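Local coordinates for protein globin (PDB 5V3T) that binds heme as a group II truncated hemoglobin, with cyanide held in its ligand pocket here, and probably takes part in oxygen binding or transport, at residues A[105-108]-A[109-113]. Numbering follows the deposited sequence.
Sequences GHIR and EFVFE. With SO4 (sulfate ion), chain F.
Ile107 with Val111 and Arg108 with Glu109 make a local contact, between residues no more than four apart, near the beginning of helix 105-122, the last of the globin. Four successive backbone hydrogen bonds, each from an N-H to the carbonyl four residues earlier, build it: Glu109 N to Gly105 O (3.1 Å), Phe110 N to His106 O (2.8 Å), then Val111 to Ile107 and Phe112 to Arg108. Gly105 has a positive phi of 71°, a conformation that glycine adopts easily, and its N donates to O4 of a sulfate (3.2 Å), probably from the crystallisation liquor, which His104 also binds.

One side of the helix is apolar. Ile107 and Val111 lie side by side and point the same way, Ile107 CD1 resting 3.8 Å from Val111 CG2. Branched aliphatic chains suit this side, their methyls packing Ile107 on Pro8 and Ala11 of helix 8-11 and the buried Val111 on Met98 and Leu58. The flat Phe110 ring, met obliquely by Ile107 CD1 at CD2 (4.3 Å), also touches Pro8.

The charged side is joined through water. Arg108 runs extended from CG to NE. In Glu109, chi1 (-52°) sets CG beside the backbone N, 3.3 Å from Gly105 O, and a bend at chi2 brings the carboxylate round toward Arg108. The guanidinium and carboxylate planes are 48° apart, and Arg108 NE stays 4.4 Å from Glu109 OE2, beyond a salt bridge. A water in the guanidinium plane, at its edge, accepts from NE and donates to Glu109 OE1 (2.7 Å). Arginine's several N-H groups let NH1 also bind Val103 O, in the link between helices, and form a salt bridge to Asp99, joining the start of helix H to helix G (84-101) at the G-H corner of the 2-on-2 truncated hemoglobin fold.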
ATOM      1  N   GLY A 105     -26.260  15.470   2.417  1.00 35.01           N
ATOM      2  CA  GLY A 105     -27.073  15.070   3.553  1.00 41.63           C
ATOM      3  C   GLY A 105     -26.414  14.103   4.516  1.00 40.64           C
ATOM      4  O   GLY A 105     -25.191  14.072   4.632  1.00 34.68           O
ATOM      5  N   HIS A 106     -27.231  13.315   5.211  1.00 40.58           N
ATOM      6  CA  HIS A 106     -26.716  12.450   6.262  1.00 40.02           C
ATOM      7  C   HIS A 106     -25.833  11.357   5.702  1.00 35.01           C
ATOM      8  O   HIS A 106     -24.857  10.982   6.339  1.00 35.51           O
ATOM      9  CB  HIS A 106     -27.848  11.815   7.078  1.00 48.75           C
ATOM     10  CG  HIS A 106     -28.601  12.788   7.929  1.00 50.59           C
ATOM     11  ND1 HIS A 106     -28.029  13.433   9.006  1.00 46.22           N
ATOM     12  CD2 HIS A 106     -29.887  13.214   7.874  1.00 53.20           C
ATOM     13  CE1 HIS A 106     -28.924  14.228   9.564  1.00 54.66           C
ATOM     14  NE2 HIS A 106     -30.060  14.111   8.900  1.00 51.13           N
ATOM     15  N   ILE A 107     -26.149  10.838   4.518  1.00 30.09           N
ATOM     16  CA  ILE A 107     -25.273   9.805   3.959  1.00 33.70           C
ATOM     17  C   ILE A 107     -23.896  10.402   3.595  1.00 33.55           C
ATOM     18  O   ILE A 107     -22.857   9.746   3.757  1.00 28.32           O
ATOM     19  CB  ILE A 107     -25.909   9.098   2.737  1.00 30.08           C
ATOM     20  CG1 ILE A 107     -25.058   7.901   2.309  1.00 29.68           C
ATOM     21  CG2 ILE A 107     -26.105  10.056   1.563  1.00 26.73           C
ATOM     22  CD1 ILE A 107     -24.721   6.945   3.446  1.00 33.62           C
ATOM     23  N   ARG A 108     -23.867  11.648   3.133  1.00 26.93           N
ATOM     24  CA  ARG A 108     -22.566  12.255   2.859  1.00 28.47           C
ATOM     25  C   ARG A 108     -21.745  12.351   4.133  1.00 26.33           C
ATOM     26  O   ARG A 108     -20.571  11.975   4.155  1.00 34.63           O
ATOM     27  CB  ARG A 108     -22.721  13.632   2.223  1.00 32.42           C
ATOM     28  CG  ARG A 108     -21.361  14.308   1.921  1.00 31.23           C
ATOM     29  CD  ARG A 108     -21.522  15.820   1.802  1.00 35.83           C
ATOM     30  NE  ARG A 108     -20.258  16.520   1.554  1.00 38.69           N
ATOM     31  CZ  ARG A 108     -19.751  16.754   0.349  1.00 36.85           C
ATOM     32  NH1 ARG A 108     -20.400  16.343  -0.728  1.00 35.64           N
ATOM     33  NH2 ARG A 108     -18.600  17.414   0.220  1.00 31.89           N
ATOM     34  N   GLU A 109     -22.362  12.843   5.199  1.00 30.36           N
ATOM     35  CA  GLU A 109     -21.651  13.016   6.448  1.00 32.33           C
ATOM     36  C   GLU A 109     -21.226  11.674   7.012  1.00 42.39           C
ATOM     37  O   GLU A 109     -20.108  11.542   7.513  1.00 37.66           O
ATOM     38  CB  GLU A 109     -22.495  13.795   7.462  1.00 36.11           C
ATOM     39  CG  GLU A 109     -23.053  15.135   6.935  1.00 53.67           C
ATOM     40  CD  GLU A 109     -21.998  16.041   6.275  1.00 62.50           C
ATOM     41  OE1 GLU A 109     -20.806  15.974   6.646  1.00 72.18           O
ATOM     42  OE2 GLU A 109     -22.367  16.839   5.384  1.00 63.87           O
ATOM     43  N   PHE A 110     -22.104  10.680   6.926  1.00 37.34           N
ATOM     44  CA  PHE A 110     -21.770   9.324   7.358  1.00 35.94           C
ATOM     45  C   PHE A 110     -20.521   8.797   6.639  1.00 35.32           C
ATOM     46  O   PHE A 110     -19.535   8.395   7.273  1.00 34.21           O
ATOM     47  CB  PHE A 110     -22.951   8.382   7.130  1.00 33.31           C
ATOM     48  CG  PHE A 110     -22.720   6.980   7.634  1.00 37.89           C
ATOM     49  CD1 PHE A 110     -22.965   6.661   8.958  1.00 48.56           C
ATOM     50  CD2 PHE A 110     -22.266   5.984   6.784  1.00 35.05           C
ATOM     51  CE1 PHE A 110     -22.756   5.365   9.434  1.00 49.27           C
ATOM     52  CE2 PHE A 110     -22.053   4.689   7.248  1.00 37.22           C
ATOM     53  CZ  PHE A 110     -22.301   4.382   8.578  1.00 44.46           C
ATOM     54  N   VAL A 111     -20.551   8.826   5.310  1.00 30.04           N
ATOM     55  CA  VAL A 111     -19.478   8.244   4.524  1.00 29.52           C
ATOM     56  C   VAL A 111     -18.190   9.062   4.678  1.00 32.00           C
ATOM     57  O   VAL A 111     -17.101   8.497   4.830  1.00 30.57           O
ATOM     58  CB  VAL A 111     -19.863   8.141   3.030  1.00 30.51           C
ATOM     59  CG1 VAL A 111     -18.648   7.729   2.189  1.00 27.94           C
ATOM     60  CG2 VAL A 111     -21.020   7.153   2.835  1.00 25.77           C
ATOM     61  N   PHE A 112     -18.309  10.382   4.682  1.00 31.40           N
ATOM     62  CA  PHE A 112     -17.101  11.198   4.750  1.00 28.28           C
ATOM     63  C   PHE A 112     -16.397  11.030   6.095  1.00 34.14           C
ATOM     64  O   PHE A 112     -15.172  10.937   6.145  1.00 36.86           O
ATOM     65  CB  PHE A 112     -17.396  12.667   4.520  1.00 30.51           C
ATOM     66  CG  PHE A 112     -16.152  13.502   4.461  1.00 37.51           C
ATOM     67  CD1 PHE A 112     -15.463  13.650   3.271  1.00 37.75           C
ATOM     68  CD2 PHE A 112     -15.637  14.085   5.604  1.00 41.65           C
ATOM     69  CE1 PHE A 112     -14.297  14.404   3.218  1.00 40.58           C
ATOM     70  CE2 PHE A 112     -14.471  14.830   5.555  1.00 37.02           C
ATOM     71  CZ  PHE A 112     -13.808  14.987   4.359  1.00 38.27           C
ATOM     72  N   GLU A 113     -17.168  10.995   7.180  1.00 33.32           N
ATOM     73  CA  GLU A 113     -16.586  10.841   8.509  1.00 36.28           C
ATOM     74  C   GLU A 113     -15.919   9.487   8.682  1.00 43.69           C
ATOM     75  O   GLU A 113     -14.876   9.402   9.341  1.00 41.07           O
ATOM     76  CB  GLU A 113     -17.635  11.068   9.590  1.00 39.51           C
ATOM     77  CG  GLU A 113     -17.964  12.537   9.752  1.00 54.18           C
ATOM     78  CD  GLU A 113     -19.166  12.776  10.637  1.00 69.95           C
ATOM     79  OE1 GLU A 113     -19.441  11.932  11.519  1.00 77.13           O
ATOM     80  OE2 GLU A 113     -19.843  13.807  10.431  1.00 68.02           O
TER
HETATM   81  S   SO4 F 204     -25.833  19.222   2.574  1.00 47.65           S
HETATM   82  O1  SO4 F 204     -26.110  18.777   3.932  1.00 51.22           O
HETATM   83  O2  SO4 F 204     -27.057  19.147   1.792  1.00 56.98           O
HETATM   84  O3  SO4 F 204     -25.366  20.601   2.577  1.00 54.08           O
HETATM   85  O4  SO4 F 204     -24.845  18.324   1.990  1.00 46.37           O
HETATM   86  O   HOH W   1     -19.383  16.884   4.527  1.00 50.06           O